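Local coordinates for protein H127A/Y244A mutant of alginate lyase AlyC3 in complex with dimannuronate (Psychromonas sp., PDB 7C8F) that cleaves the polysaccharide alginate in its native form as a family 7 polysaccharide lyase, and is here a double mutant holding the disaccharide dimannuronate, at residues Phe86-Pro91 against Leu234-Lys239; Leu94-Ala99 against Asp206-Asn211; Gln117-Phe122 against Ala243-Asn248; Val138-Leu143 against Met161-Ala166. One frame throughout, in Å; residues are numbered along the deposited sequence.

The four contacts run from one end of the molecule to its sugar-binding cleft. Contacts 1 and 2 touch, their centres 10 Å apart. Phe86 and Phe238 of contact 1 pack on Tyr95 of contact 2, where the two sheets meet. Contacts 1, 3 and 4 all reach the sheet that carries the cleft. Contact 3 lies about 25 Å from contact 1, centre to centre, farther along that sheet. Contacts 3 and 4, with centres 17 Å apart, both hold the same mannuronate, through Gln117 and His140. Contact 4 also meets contact 2, where Leu143 CD2 is 3.8 Å from Ile207 CD1.

Contact 1. Residues Phe86-Pro91 against Leu234-Lys239; sequences FRTDLP and LLSYFK
Phe86 and Ser236 form a single antiparallel hydrogen-bonded pair. Phe86 N gives to Ser236 O at 2.8 Å, in the carbonyl plane. Ser236 N returns a bond to Phe86 O at 2.9 Å. Water 1 lies between Thr88 N and Leu234 O.

CG of Phe86 stands between the backbone N and the carbonyl carbon (chi1 44°), which folds the ring back over its own partner. Ser236 O therefore sits over the ring centre, 3.3 Å above its plane. The far rim of the ring reaches Phe238, with Phe86 CE2 3.7 Å from Phe238 CD2. These two rings meet obliquely, their planes at 53°. A serine at Phe86 would probably leave the Ser236 carbonyl without the ring over it and open a gap beside Phe238.

The aliphatic contact is Arg87 CG against Leu235 CD2, at 3.6 Å. The Thr88 methyl CG2 packs on the Ser236 hydroxymethyl, 3.5 Å from Ser236 OG. That hydroxyl is bonded to Trp231 NE1 and donates to Leu234 O.

Within residues 86-91, a salt bridge joins Arg87 NE and NH2 side-on to Asp89; it does not cross the contact. Arg87 NH1 pairs with Asp229 of the second subunit.

Residues 86-91 lie in the loop between strands 77-82 and 93-103. Strand 235-240 pairs with strands 77-82 and 119-129, while the rings of Phe86 and Phe238 pack on Val209 of the opposing sheet.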
# COMPACT_ATOMS: atom_id res chain seq x y z
N PHE B 86 6.91 -5.19 -12.00
CA PHE B 86 8.08 -4.44 -11.57
C PHE B 86 7.77 -3.44 -10.47
O PHE B 86 6.64 -2.93 -10.34
CB PHE B 86 8.77 -3.72 -12.74
CG PHE B 86 7.84 -3.02 -13.71
CD1 PHE B 86 7.30 -1.77 -13.40
CD2 PHE B 86 7.54 -3.59 -14.93
CE1 PHE B 86 6.45 -1.12 -14.31
CE2 PHE B 86 6.71 -2.95 -15.85
CZ PHE B 86 6.16 -1.71 -15.53
N ARG B 87 8.79 -3.14 -9.69
CA ARG B 87 8.73 -2.01 -8.77
C ARG B 87 8.87 -0.71 -9.55
O ARG B 87 9.63 -0.63 -10.52
CB ARG B 87 9.85 -2.10 -7.75
CG ARG B 87 9.59 -3.24 -6.80
CD ARG B 87 10.47 -3.22 -5.60
NE ARG B 87 10.39 -2.00 -4.81
CZ ARG B 87 10.74 -2.01 -3.53
NH1 ARG B 87 11.13 -3.16 -2.98
NH2 ARG B 87 10.71 -0.91 -2.81
N THR B 88 8.16 0.32 -9.11
CA THR B 88 8.16 1.60 -9.81
C THR B 88 8.96 2.65 -9.05
O THR B 88 9.08 3.79 -9.53
CB THR B 88 6.72 2.11 -10.00
OG1 THR B 88 6.17 2.49 -8.72
CG2 THR B 88 5.85 1.04 -10.63
N ASP B 89 9.49 2.30 -7.87
CA ASP B 89 9.99 3.27 -6.92
C ASP B 89 11.50 3.27 -6.75
O ASP B 89 12.02 4.01 -5.92
CB ASP B 89 9.31 3.07 -5.55
CG ASP B 89 9.48 1.65 -4.99
OD1 ASP B 89 9.59 0.66 -5.75
OD2 ASP B 89 9.49 1.53 -3.74
N LEU B 90 12.23 2.45 -7.53
CA LEU B 90 13.64 2.32 -7.21
C LEU B 90 14.51 3.07 -8.22
O LEU B 90 14.18 3.12 -9.40
CB LEU B 90 14.06 0.84 -7.17
CG LEU B 90 13.32 0.01 -6.13
CD1 LEU B 90 13.73 -1.44 -6.26
CD2 LEU B 90 13.59 0.52 -4.71
N PRO B 91 15.62 3.67 -7.77
CA PRO B 91 16.40 4.52 -8.68
C PRO B 91 17.19 3.73 -9.71
O PRO B 91 17.54 4.28 -10.76
CB PRO B 91 17.33 5.30 -7.74
CG PRO B 91 17.48 4.39 -6.55
CD PRO B 91 16.15 3.68 -6.40
N LEU B 234 3.06 -0.74 -5.09
CA LEU B 234 2.31 -1.55 -6.04
C LEU B 234 3.22 -2.04 -7.17
O LEU B 234 3.73 -1.24 -7.95
CB LEU B 234 1.13 -0.74 -6.59
CG LEU B 234 0.10 -0.38 -5.52
CD1 LEU B 234 -0.90 0.63 -6.07
CD2 LEU B 234 -0.61 -1.65 -5.03
N LEU B 235 3.40 -3.36 -7.25
CA LEU B 235 4.07 -3.94 -8.41
C LEU B 235 3.20 -3.72 -9.64
O LEU B 235 1.98 -3.89 -9.60
CB LEU B 235 4.28 -5.44 -8.20
CG LEU B 235 5.13 -5.83 -6.99
CD1 LEU B 235 5.33 -7.34 -6.94
CD2 LEU B 235 6.49 -5.12 -7.01
N SER B 236 3.84 -3.32 -10.74
CA SER B 236 3.13 -2.81 -11.90
C SER B 236 3.59 -3.52 -13.17
O SER B 236 4.63 -4.19 -13.20
CB SER B 236 3.31 -1.29 -11.99
OG SER B 236 2.80 -0.68 -10.80
N TYR B 237 2.80 -3.38 -14.24
CA TYR B 237 3.13 -4.10 -15.47
C TYR B 237 2.54 -3.38 -16.67
O TYR B 237 1.60 -2.59 -16.55
CB TYR B 237 2.66 -5.56 -15.45
CG TYR B 237 1.16 -5.79 -15.28
CD1 TYR B 237 0.59 -5.90 -14.01
CD2 TYR B 237 0.34 -5.94 -16.38
CE1 TYR B 237 -0.77 -6.15 -13.87
CE2 TYR B 237 -1.01 -6.21 -16.25
CZ TYR B 237 -1.56 -6.31 -14.99
OH TYR B 237 -2.91 -6.56 -14.83
N PHE B 238 3.12 -3.66 -17.83
CA PHE B 238 2.72 -3.06 -19.09
C PHE B 238 1.73 -3.93 -19.86
O PHE B 238 1.84 -5.16 -19.87
CB PHE B 238 3.92 -2.88 -20.02
CG PHE B 238 4.89 -1.81 -19.60
CD1 PHE B 238 4.47 -0.48 -19.45
CD2 PHE B 238 6.23 -2.11 -19.43
CE1 PHE B 238 5.39 0.50 -19.11
CE2 PHE B 238 7.14 -1.12 -19.10
CZ PHE B 238 6.72 0.18 -18.93
N LYS B 239 0.80 -3.27 -20.56
CA LYS B 239 -0.02 -3.91 -21.58
C LYS B 239 -0.08 -3.01 -22.80
O LYS B 239 -0.00 -1.78 -22.70
CB LYS B 239 -1.45 -4.17 -21.11
CG LYS B 239 -1.51 -5.16 -19.95
CD LYS B 239 -2.90 -5.71 -19.71
CE LYS B 239 -3.80 -4.68 -19.04
NZ LYS B 239 -5.15 -5.28 -18.83
O HOH W 1 6.01 0.12 -7.27

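Contact 2. Residues Leu94-Ala99 against Asp206-Asn211; sequences LYTLSA and DITVGN
Asp206 OD1 is approached by two groups. Ser98 OG donates to it at 3.0 Å, on the anti side and 22° out of the carboxylate plane. Water 2 lies within bonding distance of both Asp206 OD1 (2.8 Å) and Ala99 O, and can link them.

Thr96 and Thr208 make the next polar pair on this face. Both hydroxyls stand beside their own backbone N, anti to the carbonyl carbon (both chi1 near -60°). This brings Thr96 OG1 within 3.1 Å of Thr208 OG1, a hydrogen bond in which either could be the donor.

The backbones run antiparallel. Tyr95 pairs with Val209 and Leu97 with Ile207, each through two hydrogen bonds. The straightest goes from Ile207 N to Leu97 O, at 2.8 Å and 174°. Thr96 and Thr208 form a non-hydrogen-bonded pair between them, and there Thr96 CA lies 3.2 Å from Ile207 O.

At the strand end Leu94 CD2 reaches over the backbone of Gly210, 3.7 Å from Gly210 C. Any CB on Gly210 would run into this methyl.

Tyr95, Leu97, Ile207 and Val209 turn to the other face, and all four pack on Phe238. Tyr95 also stacks on Phe86, and its hydroxyl bonds Glu264. One face polar and partly exposed, the other buried against a second sheet, is the arrangement of a beta-sandwich. It fits the jelly roll of family 7 alginate lyases, in which strands 93-103 and 203-210 are neighbours in one of the two sheets.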
# COMPACT_ATOMS: atom_id res chain seq x y z
N LEU B 94 14.54 0.72 -14.10
CA LEU B 94 13.71 1.51 -15.00
C LEU B 94 13.17 0.59 -16.08
O LEU B 94 13.92 -0.22 -16.64
CB LEU B 94 14.52 2.64 -15.65
CG LEU B 94 15.26 3.59 -14.72
CD1 LEU B 94 16.02 4.65 -15.51
CD2 LEU B 94 14.29 4.25 -13.76
N TYR B 95 11.88 0.70 -16.37
CA TYR B 95 11.18 -0.20 -17.28
C TYR B 95 10.52 0.62 -18.37
O TYR B 95 9.80 1.58 -18.07
CB TYR B 95 10.15 -1.04 -16.52
CG TYR B 95 10.84 -1.81 -15.42
CD1 TYR B 95 11.00 -1.27 -14.16
CD2 TYR B 95 11.39 -3.07 -15.67
CE1 TYR B 95 11.67 -1.95 -13.16
CE2 TYR B 95 12.06 -3.76 -14.68
CZ TYR B 95 12.20 -3.19 -13.42
OH TYR B 95 12.85 -3.87 -12.41
N THR B 96 10.79 0.28 -19.63
CA THR B 96 10.37 1.11 -20.76
C THR B 96 9.56 0.30 -21.76
O THR B 96 9.97 -0.78 -22.18
CB THR B 96 11.55 1.78 -21.46
OG1 THR B 96 12.26 2.61 -20.53
CG2 THR B 96 11.05 2.65 -22.62
N LEU B 97 8.42 0.85 -22.16
CA LEU B 97 7.60 0.31 -23.23
C LEU B 97 7.62 1.35 -24.34
O LEU B 97 7.29 2.52 -24.10
CB LEU B 97 6.17 0.08 -22.75
CG LEU B 97 5.26 -0.66 -23.72
CD1 LEU B 97 5.66 -2.15 -23.75
CD2 LEU B 97 3.78 -0.47 -23.34
N SER B 98 8.02 0.93 -25.51
CA SER B 98 8.10 1.80 -26.66
C SER B 98 7.23 1.30 -27.77
O SER B 98 7.33 0.19 -28.14
CB SER B 98 9.53 1.88 -27.17
OG SER B 98 10.42 2.29 -26.20
N ALA B 99 6.41 2.19 -28.29
CA ALA B 99 5.53 1.84 -29.36
C ALA B 99 5.39 2.93 -30.41
O ALA B 99 5.64 4.04 -30.16
CB ALA B 99 4.16 1.55 -28.77
N ASP B 206 6.81 6.54 -25.82
CA ASP B 206 7.80 5.88 -24.97
C ASP B 206 7.41 6.13 -23.53
O ASP B 206 7.34 7.28 -23.09
CB ASP B 206 9.22 6.39 -25.26
CG ASP B 206 9.63 6.20 -26.70
OD1 ASP B 206 9.69 5.03 -27.15
OD2 ASP B 206 9.90 7.20 -27.39
N ILE B 207 7.14 5.05 -22.80
CA ILE B 207 6.69 5.11 -21.41
C ILE B 207 7.79 4.51 -20.55
O ILE B 207 8.13 3.33 -20.71
CB ILE B 207 5.39 4.33 -21.21
CG1 ILE B 207 4.28 4.86 -22.13
CG2 ILE B 207 4.99 4.38 -19.72
CD1 ILE B 207 3.07 3.96 -22.19
N THR B 208 8.32 5.29 -19.61
CA THR B 208 9.32 4.79 -18.68
C THR B 208 8.78 4.89 -17.26
O THR B 208 8.37 5.96 -16.82
CB THR B 208 10.64 5.56 -18.78
OG1 THR B 208 11.12 5.47 -20.13
CG2 THR B 208 11.70 4.94 -17.84
N VAL B 209 8.82 3.77 -16.54
CA VAL B 209 8.36 3.69 -15.16
C VAL B 209 9.53 3.26 -14.29
O VAL B 209 10.23 2.30 -14.62
CB VAL B 209 7.20 2.69 -15.03
CG1 VAL B 209 6.58 2.76 -13.64
CG2 VAL B 209 6.14 2.95 -16.11
N GLY B 210 9.72 3.93 -13.18
CA GLY B 210 10.82 3.63 -12.28
C GLY B 210 11.31 4.91 -11.62
O GLY B 210 10.96 6.02 -12.02
N ASN B 211 12.09 4.73 -10.56
CA ASN B 211 12.63 5.89 -9.83
C ASN B 211 11.52 6.86 -9.38
O ASN B 211 11.70 8.08 -9.37
CB ASN B 211 13.70 6.62 -10.65
CG ASN B 211 14.46 7.65 -9.83
OD1 ASN B 211 14.74 7.44 -8.65
ND2 ASN B 211 14.78 8.78 -10.45
O HOH W 2 8.46 4.68 -29.60

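Contact 3. Residues Gln117-Phe122 against Ala243-Asn248; sequences QNEITF and ANQFTN. With BEM (beta-D-mannopyranuronic acid), chain D.
Asn118 and Glu119 both face Gln245, which makes a G1 beta bulge at the start of strand 119-129. Asn118 takes the bulge position with positive backbone angles (51° and 62°). The bulge lies in the sheet of the jelly roll that carries the sugar cleft.

Within the bulge Glu119 and Gln245 exchange two backbone bonds, and the donor Glu119 N stands above the carbonyl plane of Gln245. Regular pairing resumes at Thr121 and Ala243, again with two bonds. Ala243 probably stands where the mutant has lost its tyrosine.

On the cleft face the Gln245 chain bends at chi2 and brings OE1 to the Thr121 hydroxyl. Thr121 OG1 donates to Gln245 OE1 at 2.8 Å, and the same hydroxyl is also bonded to Arg144.

Gln117 is extended across Gln245. Their amide planes are 27° apart, and Gln117 CD rests 3.6 Å from Gln245 CB. Gln117 NE2 serves two acceptors. One is O3 of the chain D mannuronate, 2.9 Å from Gln117 NE2 in a nearly straight bond. The other is Glu119 OE1, 2.8 Å from Gln117 NE2 and met from above the carboxylate plane. Arg144 and Lys148 are paired with Glu119 and probably help to fix it, and it in turn holds the amide. With a leucine at Gln117, the sugar O3 and Glu119 OE1 would probably each lose this donor.

On the opposite face the ring of Phe246 packs on Ile120. There Phe246 CE1 comes to 3.6 Å from Ile120 CG1, and Glu119 O lies at the ring edge, 3.7 Å from Phe246 CD1.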
# COMPACT_ATOMS: atom_id res chain seq x y z
N GLN B 117 -18.09 7.36 -22.35
CA GLN B 117 -16.63 7.42 -22.34
C GLN B 117 -16.05 7.55 -23.74
O GLN B 117 -15.28 8.48 -24.02
CB GLN B 117 -16.10 6.17 -21.64
CG GLN B 117 -14.65 6.25 -21.25
CD GLN B 117 -14.28 5.15 -20.28
OE1 GLN B 117 -15.12 4.37 -19.85
NE2 GLN B 117 -13.00 5.09 -19.94
N ASN B 118 -16.41 6.64 -24.65
CA ASN B 118 -15.95 6.69 -26.03
C ASN B 118 -14.43 6.85 -26.13
O ASN B 118 -13.90 7.83 -26.67
CB ASN B 118 -16.72 7.75 -26.84
CG ASN B 118 -18.04 7.22 -27.36
OD1 ASN B 118 -18.36 6.05 -27.16
ND2 ASN B 118 -18.80 8.06 -28.03
N GLU B 119 -13.73 5.85 -25.58
CA GLU B 119 -12.27 5.77 -25.60
C GLU B 119 -11.84 4.41 -26.13
O GLU B 119 -12.55 3.41 -25.98
CB GLU B 119 -11.68 5.96 -24.18
CG GLU B 119 -11.90 7.36 -23.62
CD GLU B 119 -11.64 7.48 -22.14
OE1 GLU B 119 -11.13 6.52 -21.52
OE2 GLU B 119 -11.96 8.56 -21.59
N ILE B 120 -10.66 4.38 -26.76
CA ILE B 120 -9.92 3.15 -27.04
C ILE B 120 -8.61 3.25 -26.29
O ILE B 120 -7.83 4.18 -26.52
CB ILE B 120 -9.66 2.96 -28.55
CG1 ILE B 120 -10.97 2.75 -29.31
CG2 ILE B 120 -8.70 1.75 -28.77
CD1 ILE B 120 -10.87 3.06 -30.80
N THR B 121 -8.35 2.29 -25.39
CA THR B 121 -7.10 2.26 -24.64
C THR B 121 -6.14 1.34 -25.36
O THR B 121 -6.50 0.20 -25.65
CB THR B 121 -7.36 1.73 -23.23
OG1 THR B 121 -8.27 2.60 -22.56
CG2 THR B 121 -6.05 1.61 -22.43
N PHE B 122 -4.94 1.83 -25.66
CA PHE B 122 -3.98 1.02 -26.41
C PHE B 122 -2.62 0.85 -25.73
O PHE B 122 -1.84 -0.00 -26.19
CB PHE B 122 -3.84 1.52 -27.86
CG PHE B 122 -3.39 2.95 -27.98
CD1 PHE B 122 -4.31 3.99 -27.99
CD2 PHE B 122 -2.04 3.23 -28.09
CE1 PHE B 122 -3.88 5.32 -28.08
CE2 PHE B 122 -1.61 4.55 -28.21
CZ PHE B 122 -2.53 5.60 -28.20
N ALA B 243 -8.33 -2.00 -25.93
CA ALA B 243 -9.38 -2.27 -24.96
C ALA B 243 -10.47 -1.25 -25.21
O ALA B 243 -10.18 -0.06 -25.35
CB ALA B 243 -8.85 -2.16 -23.52
N ASN B 244 -11.72 -1.71 -25.31
CA ASN B 244 -12.81 -0.88 -25.81
C ASN B 244 -13.57 -0.25 -24.66
O ASN B 244 -14.07 -0.96 -23.78
CB ASN B 244 -13.79 -1.71 -26.63
CG ASN B 244 -13.18 -2.25 -27.90
OD1 ASN B 244 -12.14 -1.79 -28.35
ND2 ASN B 244 -13.85 -3.24 -28.49
N GLN B 245 -13.66 1.08 -24.68
CA GLN B 245 -14.61 1.80 -23.84
C GLN B 245 -15.58 2.55 -24.75
O GLN B 245 -15.67 3.79 -24.72
CB GLN B 245 -13.87 2.72 -22.86
CG GLN B 245 -13.06 1.95 -21.79
CD GLN B 245 -11.59 1.72 -22.18
OE1 GLN B 245 -11.00 2.50 -22.94
NE2 GLN B 245 -10.98 0.66 -21.64
N PHE B 246 -16.29 1.80 -25.59
CA PHE B 246 -17.31 2.31 -26.49
C PHE B 246 -18.14 1.10 -26.90
O PHE B 246 -17.70 -0.04 -26.76
CB PHE B 246 -16.70 3.01 -27.71
CG PHE B 246 -15.99 2.07 -28.65
CD1 PHE B 246 -14.69 1.67 -28.39
CD2 PHE B 246 -16.61 1.60 -29.79
CE1 PHE B 246 -14.03 0.81 -29.25
CE2 PHE B 246 -15.96 0.73 -30.65
CZ PHE B 246 -14.67 0.34 -30.38
N THR B 247 -19.36 1.36 -27.39
CA THR B 247 -20.29 0.27 -27.68
C THR B 247 -20.49 0.07 -29.18
O THR B 247 -20.29 0.97 -29.99
CB THR B 247 -21.65 0.46 -26.99
OG1 THR B 247 -22.44 1.40 -27.73
CG2 THR B 247 -21.48 0.94 -25.55
N ASN B 248 -20.88 -1.17 -29.52
CA ASN B 248 -21.45 -1.50 -30.83
C ASN B 248 -20.47 -1.31 -31.98
O ASN B 248 -20.89 -1.04 -33.11
CB ASN B 248 -22.76 -0.74 -31.09
CG ASN B 248 -23.82 -1.02 -30.06
OD1 ASN B 248 -24.29 -0.12 -29.36
ND2 ASN B 248 -24.22 -2.29 -29.95
C1 BEM D . -11.00 0.32 -15.97
C2 BEM D . -11.95 1.04 -16.92
O2 BEM D . -13.23 1.19 -16.31
C3 BEM D . -11.43 2.43 -17.18
O3 BEM D . -12.37 3.19 -17.88
C4 BEM D . -11.41 3.13 -15.87
O4 BEM D . -11.22 4.51 -16.01
C5 BEM D . -10.37 2.46 -15.04
O5 BEM D . -10.83 1.14 -14.85
C6 BEM D . -10.24 3.15 -13.75
O6B BEM D . -10.85 2.74 -12.79
O6A BEM D . -9.35 3.95 -13.70

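Contact 4. Residues Val138-Leu143 against Met161-Ala166; sequences VPHPLL and MVKNNA. With BEM (beta-D-mannopyranuronic acid), chain D; BEM (beta-D-mannopyranuronic acid), chain C.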
# COMPACT_ATOMS: atom_id res chain seq x y z
N VAL B 138 -5.26 -2.92 -6.62
CA VAL B 138 -6.05 -1.70 -6.77
C VAL B 138 -6.70 -1.74 -8.15
O VAL B 138 -5.98 -1.88 -9.15
CB VAL B 138 -5.17 -0.45 -6.59
CG1 VAL B 138 -5.94 0.83 -6.91
CG2 VAL B 138 -4.63 -0.41 -5.16
N PRO B 139 -8.04 -1.68 -8.26
CA PRO B 139 -8.69 -1.96 -9.55
C PRO B 139 -8.73 -0.76 -10.48
O PRO B 139 -9.74 -0.50 -11.14
CB PRO B 139 -10.10 -2.39 -9.14
CG PRO B 139 -10.37 -1.60 -7.92
CD PRO B 139 -9.02 -1.51 -7.18
N HIS B 140 -7.62 -0.01 -10.54
CA HIS B 140 -7.47 1.17 -11.36
C HIS B 140 -6.06 1.05 -11.93
O HIS B 140 -5.11 0.80 -11.16
CB HIS B 140 -7.56 2.47 -10.55
CG HIS B 140 -8.77 2.56 -9.65
ND1 HIS B 140 -10.03 2.83 -10.13
CD2 HIS B 140 -8.89 2.45 -8.30
CE1 HIS B 140 -10.88 2.88 -9.11
NE2 HIS B 140 -10.21 2.65 -7.99
N PRO B 141 -5.87 1.23 -13.23
CA PRO B 141 -4.50 1.26 -13.76
C PRO B 141 -3.82 2.56 -13.41
O PRO B 141 -4.46 3.61 -13.25
CB PRO B 141 -4.70 1.14 -15.28
CG PRO B 141 -6.05 1.69 -15.51
CD PRO B 141 -6.88 1.45 -14.27
N LEU B 142 -2.49 2.50 -13.28
CA LEU B 142 -1.72 3.73 -13.11
C LEU B 142 -1.88 4.64 -14.32
O LEU B 142 -2.05 5.85 -14.17
CB LEU B 142 -0.25 3.40 -12.89
CG LEU B 142 0.68 4.62 -12.80
CD1 LEU B 142 0.30 5.51 -11.62
CD2 LEU B 142 2.13 4.20 -12.72
N LEU B 143 -1.84 4.07 -15.52
CA LEU B 143 -1.88 4.84 -16.76
C LEU B 143 -2.71 4.12 -17.79
O LEU B 143 -2.53 2.92 -18.00
CB LEU B 143 -0.45 5.01 -17.31
CG LEU B 143 -0.35 5.56 -18.74
CD1 LEU B 143 -0.81 7.03 -18.81
CD2 LEU B 143 1.09 5.41 -19.28
N MET B 161 -4.31 9.15 -19.13
CA MET B 161 -5.17 9.20 -17.95
C MET B 161 -4.37 8.56 -16.82
O MET B 161 -4.11 7.35 -16.85
CB MET B 161 -6.45 8.40 -18.22
CG MET B 161 -7.18 8.81 -19.51
SD MET B 161 -7.68 10.54 -19.47
CE MET B 161 -8.80 10.63 -20.88
N VAL B 162 -3.97 9.36 -15.85
CA VAL B 162 -3.05 8.92 -14.80
C VAL B 162 -3.78 8.88 -13.48
O VAL B 162 -4.28 9.91 -13.00
CB VAL B 162 -1.80 9.82 -14.74
CG1 VAL B 162 -0.87 9.37 -13.62
CG2 VAL B 162 -1.08 9.80 -16.08
N LYS B 163 -3.85 7.70 -12.87
CA LYS B 163 -4.39 7.59 -11.52
C LYS B 163 -3.39 8.23 -10.57
O LYS B 163 -2.20 7.89 -10.58
CB LYS B 163 -4.57 6.09 -11.23
CG LYS B 163 -4.87 5.70 -9.79
CD LYS B 163 -6.24 6.18 -9.29
CE LYS B 163 -6.57 5.39 -8.00
NZ LYS B 163 -7.76 5.90 -7.26
N ASN B 164 -3.86 9.19 -9.76
CA ASN B 164 -3.00 10.10 -9.01
C ASN B 164 -2.99 9.84 -7.50
O ASN B 164 -2.59 10.71 -6.73
CB ASN B 164 -3.39 11.55 -9.28
CG ASN B 164 -2.24 12.52 -9.10
OD1 ASN B 164 -1.07 12.15 -9.24
ND2 ASN B 164 -2.56 13.76 -8.78
N ASN B 165 -3.47 8.68 -7.07
CA ASN B 165 -3.29 8.19 -5.71
C ASN B 165 -3.39 6.67 -5.78
O ASN B 165 -3.55 6.10 -6.86
CB ASN B 165 -4.29 8.85 -4.73
CG ASN B 165 -5.74 8.59 -5.11
OD1 ASN B 165 -6.11 7.51 -5.56
ND2 ASN B 165 -6.59 9.60 -4.89
N ALA B 166 -3.27 6.00 -4.63
CA ALA B 166 -3.33 4.54 -4.59
C ALA B 166 -4.62 4.04 -3.93
O ALA B 166 -4.65 2.95 -3.35
CB ALA B 166 -2.09 3.95 -3.92
C1 BEM D . -11.00 0.32 -15.97
C2 BEM D . -11.95 1.04 -16.92
O2 BEM D . -13.23 1.19 -16.31
C3 BEM D . -11.43 2.43 -17.18
O3 BEM D . -12.37 3.19 -17.88
C4 BEM D . -11.41 3.13 -15.87
O4 BEM D . -11.22 4.51 -16.01
C5 BEM D . -10.37 2.46 -15.04
O5 BEM D . -10.83 1.14 -14.85
C6 BEM D . -10.24 3.15 -13.75
O6B BEM D . -10.85 2.74 -12.79
O6A BEM D . -9.35 3.95 -13.70
C1 BEM C . -9.85 -4.51 -14.80
C2 BEM C . -10.20 -3.72 -13.55
O2 BEM C . -9.02 -3.27 -12.91
C3 BEM C . -11.10 -2.56 -13.90
O3 BEM C . -11.32 -1.75 -12.79
C4 BEM C . -10.54 -1.74 -15.05
O4 BEM C . -11.58 -0.89 -15.53
C5 BEM C . -10.12 -2.64 -16.18
O5 BEM C . -9.28 -3.69 -15.77
C6 BEM C . -9.34 -1.79 -17.11
O6B BEM C . -8.12 -1.81 -17.04
O6A BEM C . -9.94 -1.24 -18.03
O1 BEM C . -8.88 -5.49 -14.52
O HOH W 3 -5.32 5.44 -15.22
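Lys163 sends CG anti to its backbone N (chi1 169°) and bends at chi2 (67°), which carries the chain along to His140. His140 CG lies beside its own N, anti to the carbonyl carbon (chi1 -51°), and this places the ring between Lys163 CE and the sugar carboxylate. Lys163 CE meets the ring obliquely, 3.8 Å from His140 CD2. The ammonium group goes on to Asn165 OD1 and the backbone O of Val167.

The other end of the ring faces the sugar. His140 ND1 donates to O6B of the chain D mannuronate at 2.8 Å, with the acceptor near the ring plane. His140 NE2 is bonded to the backbone N of Cys169, so both ring nitrogens are held. Pro139 O takes a bond from O3 of the chain C mannuronate at 2.6 Å.

Between the segments, Lys163 N donates to Leu142 O at 2.9 Å. Water 3 joins Pro141 O to Met161 O. Leu143 CD1 touches Val162 CG2 at 3.9 Å.

Leu142 and Leu143 both face Val125, a classic beta bulge where the loop enters strand 143-148. Through Pro139, His140 and Pro141 the loop lines one side of the substrate cleft of this jelly-roll lyase, with strand 157-163 behind it.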